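Local atomic coordinates of Orf11 (Staphylococcus phage P68, PDB entry 6O43), a protein that is a potential lysin of the phage, probably helping to break down the staphylococcal cell wall. Residues T22-V27 with K46-L51. Residues are numbered along the deposited sequence; the frame is centred on the assembly and turned at random.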
ATOM      1  N   THR A  22     -13.001  10.411   5.411  1.00 53.99           N
ATOM      2  CA  THR A  22     -14.224   9.858   4.852  1.00 58.77           C
ATOM      3  C   THR A  22     -14.175   9.884   3.329  1.00 59.39           C
ATOM      4  O   THR A  22     -13.321  10.527   2.713  1.00 54.38           O
ATOM      5  CB  THR A  22     -15.446  10.641   5.338  1.00 58.48           C
ATOM      6  OG1 THR A  22     -15.606  11.806   4.524  1.00 56.94           O
ATOM      7  CG2 THR A  22     -15.271  11.062   6.794  1.00 60.28           C
ATOM      8  N   ILE A  23     -15.125   9.173   2.719  1.00 55.53           N
ATOM      9  CA  ILE A  23     -15.216   9.157   1.262  1.00 53.79           C
ATOM     10  C   ILE A  23     -15.529  10.552   0.734  1.00 53.12           C
ATOM     11  O   ILE A  23     -15.020  10.960  -0.317  1.00 56.39           O
ATOM     12  CB  ILE A  23     -16.259   8.122   0.802  1.00 56.06           C
ATOM     13  CG1 ILE A  23     -15.706   6.704   0.982  1.00 53.14           C
ATOM     14  CG2 ILE A  23     -16.670   8.379  -0.645  1.00 48.93           C
ATOM     15  CD1 ILE A  23     -16.659   5.608   0.551  1.00 49.35           C
ATOM     16  N   ASP A  24     -16.369  11.306   1.453  1.00 53.10           N
ATOM     17  CA  ASP A  24     -16.637  12.688   1.065  1.00 55.04           C
ATOM     18  C   ASP A  24     -15.352  13.503   1.009  1.00 57.63           C
ATOM     19  O   ASP A  24     -15.121  14.251   0.054  1.00 54.28           O
ATOM     20  CB  ASP A  24     -17.626  13.332   2.038  1.00 61.58           C
ATOM     21  CG  ASP A  24     -19.061  12.959   1.744  1.00 66.99           C
ATOM     22  OD1 ASP A  24     -19.346  12.544   0.601  1.00 64.86           O
ATOM     23  OD2 ASP A  24     -19.908  13.093   2.655  1.00 80.61           O
ATOM     24  N   GLN A  25     -14.505  13.373   2.031  1.00 53.29           N
ATOM     25  CA  GLN A  25     -13.236  14.088   2.029  1.00 58.84           C
ATOM     26  C   GLN A  25     -12.298  13.569   0.946  1.00 56.72           C
ATOM     27  O   GLN A  25     -11.494  14.337   0.406  1.00 49.45           O
ATOM     28  CB  GLN A  25     -12.578  13.984   3.405  1.00 60.84           C
ATOM     29  CG  GLN A  25     -13.364  14.684   4.506  1.00 60.14           C
ATOM     30  CD  GLN A  25     -12.950  14.243   5.895  1.00 68.61           C
ATOM     31  OE1 GLN A  25     -12.964  13.053   6.211  1.00 69.97           O
ATOM     32  NE2 GLN A  25     -12.575  15.202   6.733  1.00 77.06           N
ATOM     33  N   LEU A  26     -12.404  12.283   0.600  1.00 47.43           N
ATOM     34  CA  LEU A  26     -11.458  11.687  -0.340  1.00 44.80           C
ATOM     35  C   LEU A  26     -11.744  12.108  -1.778  1.00 46.13           C
ATOM     36  O   LEU A  26     -10.813  12.377  -2.542  1.00 51.05           O
ATOM     37  CB  LEU A  26     -11.485  10.159  -0.218  1.00 45.68           C
ATOM     38  CG  LEU A  26     -10.829   9.546   1.023  1.00 52.49           C
ATOM     39  CD1 LEU A  26     -11.043   8.036   1.061  1.00 48.39           C
ATOM     40  CD2 LEU A  26      -9.342   9.874   1.061  1.00 43.34           C
ATOM     41  N   VAL A  27     -13.022  12.183  -2.164  1.00 51.18           N
ATOM     42  CA  VAL A  27     -13.356  12.359  -3.580  1.00 51.45           C
ATOM     43  C   VAL A  27     -12.668  13.575  -4.189  1.00 52.48           C
ATOM     44  O   VAL A  27     -11.964  13.415  -5.199  1.00 49.03           O
ATOM     45  CB  VAL A  27     -14.885  12.396  -3.766  1.00 54.17           C
ATOM     46  CG1 VAL A  27     -15.223  12.667  -5.224  1.00 53.44           C
ATOM     47  CG2 VAL A  27     -15.503  11.086  -3.304  1.00 51.65           C
ATOM     48  N   LYS A  46     -18.839   8.076 -10.117  1.00 45.65           N
ATOM     49  CA  LYS A  46     -18.093   6.843 -10.359  1.00 43.47           C
ATOM     50  C   LYS A  46     -16.987   6.654  -9.326  1.00 46.43           C
ATOM     51  O   LYS A  46     -16.716   5.524  -8.899  1.00 45.31           O
ATOM     52  CB  LYS A  46     -17.524   6.836 -11.779  1.00 43.34           C
ATOM     53  CG  LYS A  46     -18.595   6.720 -12.859  1.00 51.99           C
ATOM     54  CD  LYS A  46     -17.993   6.599 -14.249  1.00 47.36           C
ATOM     55  CE  LYS A  46     -19.067   6.264 -15.272  1.00 58.79           C
ATOM     56  NZ  LYS A  46     -18.547   6.220 -16.671  1.00 57.56           N
ATOM     57  N   ILE A  47     -16.341   7.743  -8.907  1.00 43.40           N
ATOM     58  CA  ILE A  47     -15.337   7.645  -7.849  1.00 45.74           C
ATOM     59  C   ILE A  47     -15.970   7.110  -6.569  1.00 46.01           C
ATOM     60  O   ILE A  47     -15.441   6.197  -5.927  1.00 50.14           O
ATOM     61  CB  ILE A  47     -14.661   9.008  -7.623  1.00 45.47           C
ATOM     62  CG1 ILE A  47     -13.880   9.434  -8.869  1.00 44.10           C
ATOM     63  CG2 ILE A  47     -13.753   8.959  -6.409  1.00 42.61           C
ATOM     64  CD1 ILE A  47     -13.282  10.829  -8.769  1.00 47.15           C
ATOM     65  N   ARG A  48     -17.124   7.667  -6.189  1.00 43.41           N
ATOM     66  CA  ARG A  48     -17.846   7.162  -5.024  1.00 46.55           C
ATOM     67  C   ARG A  48     -18.222   5.701  -5.190  1.00 43.65           C
ATOM     68  O   ARG A  48     -18.126   4.916  -4.243  1.00 48.87           O
ATOM     69  CB  ARG A  48     -19.108   7.983  -4.782  1.00 47.18           C
ATOM     70  CG  ARG A  48     -18.848   9.337  -4.211  1.00 58.46           C
ATOM     71  CD  ARG A  48     -20.122  10.168  -4.170  1.00 64.99           C
ATOM     72  NE  ARG A  48     -19.790  11.562  -3.926  1.00 61.40           N
ATOM     73  CZ  ARG A  48     -19.446  12.040  -2.738  1.00 61.59           C
ATOM     74  NH1 ARG A  48     -19.404  11.234  -1.684  1.00 61.83           N
ATOM     75  NH2 ARG A  48     -19.141  13.322  -2.607  1.00 67.46           N
ATOM     76  N   GLN A  49     -18.702   5.331  -6.377  1.00 46.07           N
ATOM     77  CA  GLN A  49     -19.034   3.940  -6.651  1.00 51.91           C
ATOM     78  C   GLN A  49     -17.842   3.031  -6.368  1.00 46.70           C
ATOM     79  O   GLN A  49     -17.978   1.981  -5.731  1.00 44.21           O
ATOM     80  CB  GLN A  49     -19.494   3.807  -8.102  1.00 52.46           C
ATOM     81  CG  GLN A  49     -20.057   2.454  -8.469  1.00 59.96           C
ATOM     82  CD  GLN A  49     -20.195   2.284  -9.967  1.00 65.82           C
ATOM     83  OE1 GLN A  49     -19.498   2.940 -10.744  1.00 66.12           O
ATOM     84  NE2 GLN A  49     -21.100   1.406 -10.384  1.00 67.95           N
ATOM     85  N   VAL A  50     -16.655   3.439  -6.821  1.00 44.14           N
ATOM     86  CA  VAL A  50     -15.454   2.633  -6.624  1.00 44.11           C
ATOM     87  C   VAL A  50     -15.099   2.552  -5.144  1.00 44.98           C
ATOM     88  O   VAL A  50     -14.897   1.462  -4.597  1.00 45.06           O
ATOM     89  CB  VAL A  50     -14.290   3.207  -7.450  1.00 43.24           C
ATOM     90  CG1 VAL A  50     -12.973   2.599  -7.002  1.00 39.74           C
ATOM     91  CG2 VAL A  50     -14.531   2.964  -8.933  1.00 38.95           C
ATOM     92  N   LEU A  51     -15.024   3.701  -4.474  1.00 44.37           N
ATOM     93  CA  LEU A  51     -14.624   3.712  -3.070  1.00 47.23           C
ATOM     94  C   LEU A  51     -15.605   2.929  -2.206  1.00 41.42           C
ATOM     95  O   LEU A  51     -15.198   2.151  -1.337  1.00 47.00           O
ATOM     96  CB  LEU A  51     -14.492   5.153  -2.579  1.00 44.89           C
ATOM     97  CG  LEU A  51     -13.393   5.931  -3.305  1.00 42.89           C
ATOM     98  CD1 LEU A  51     -13.278   7.350  -2.767  1.00 47.08           C
ATOM     99  CD2 LEU A  51     -12.067   5.187  -3.185  1.00 38.75           C
TER
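The guanidinium of Arg48 carries Val27 CG2 over the centre of one face, 4.1 Å above its plane, and the carboxylate of Asp24 lies at the guanidinium edge, near that plane. The two planar groups are steeply turned, 72° apart, and Asp24 binds through one oxygen. Arg48 NH1 donates to Asp24 OD1 at 2.6 Å in a salt bridge, nearly along the C-O axis of the acceptor. Arg48 NH2 adds a weak bond of 3.3 Å to the same Asp24 OD1. The arginine runs extended from CG to NE, and this carries its end across to helix 23-30. On the way its CG passes Val27 CG2 at 3.9 Å.

The rest of the contact is apolar. Ile23 and Leu51 lie alongside, their side chains running in opposing senses, with Ile23 CD1 3.8 Å from Leu51 CB. Leu51 CD1 reaches Leu26 CB at 4.2 Å, and Ile47 CG2 lies against both methyls of Val27. Pro61 of helix 61-71 also touches Ile23 and Leu26. Thr22 and Gln25 form a capping box at the start of helix 23-30. The chemistry implies two helices joined by largely buried aliphatic side chains, with one charged pair bridging them at the more exposed margin.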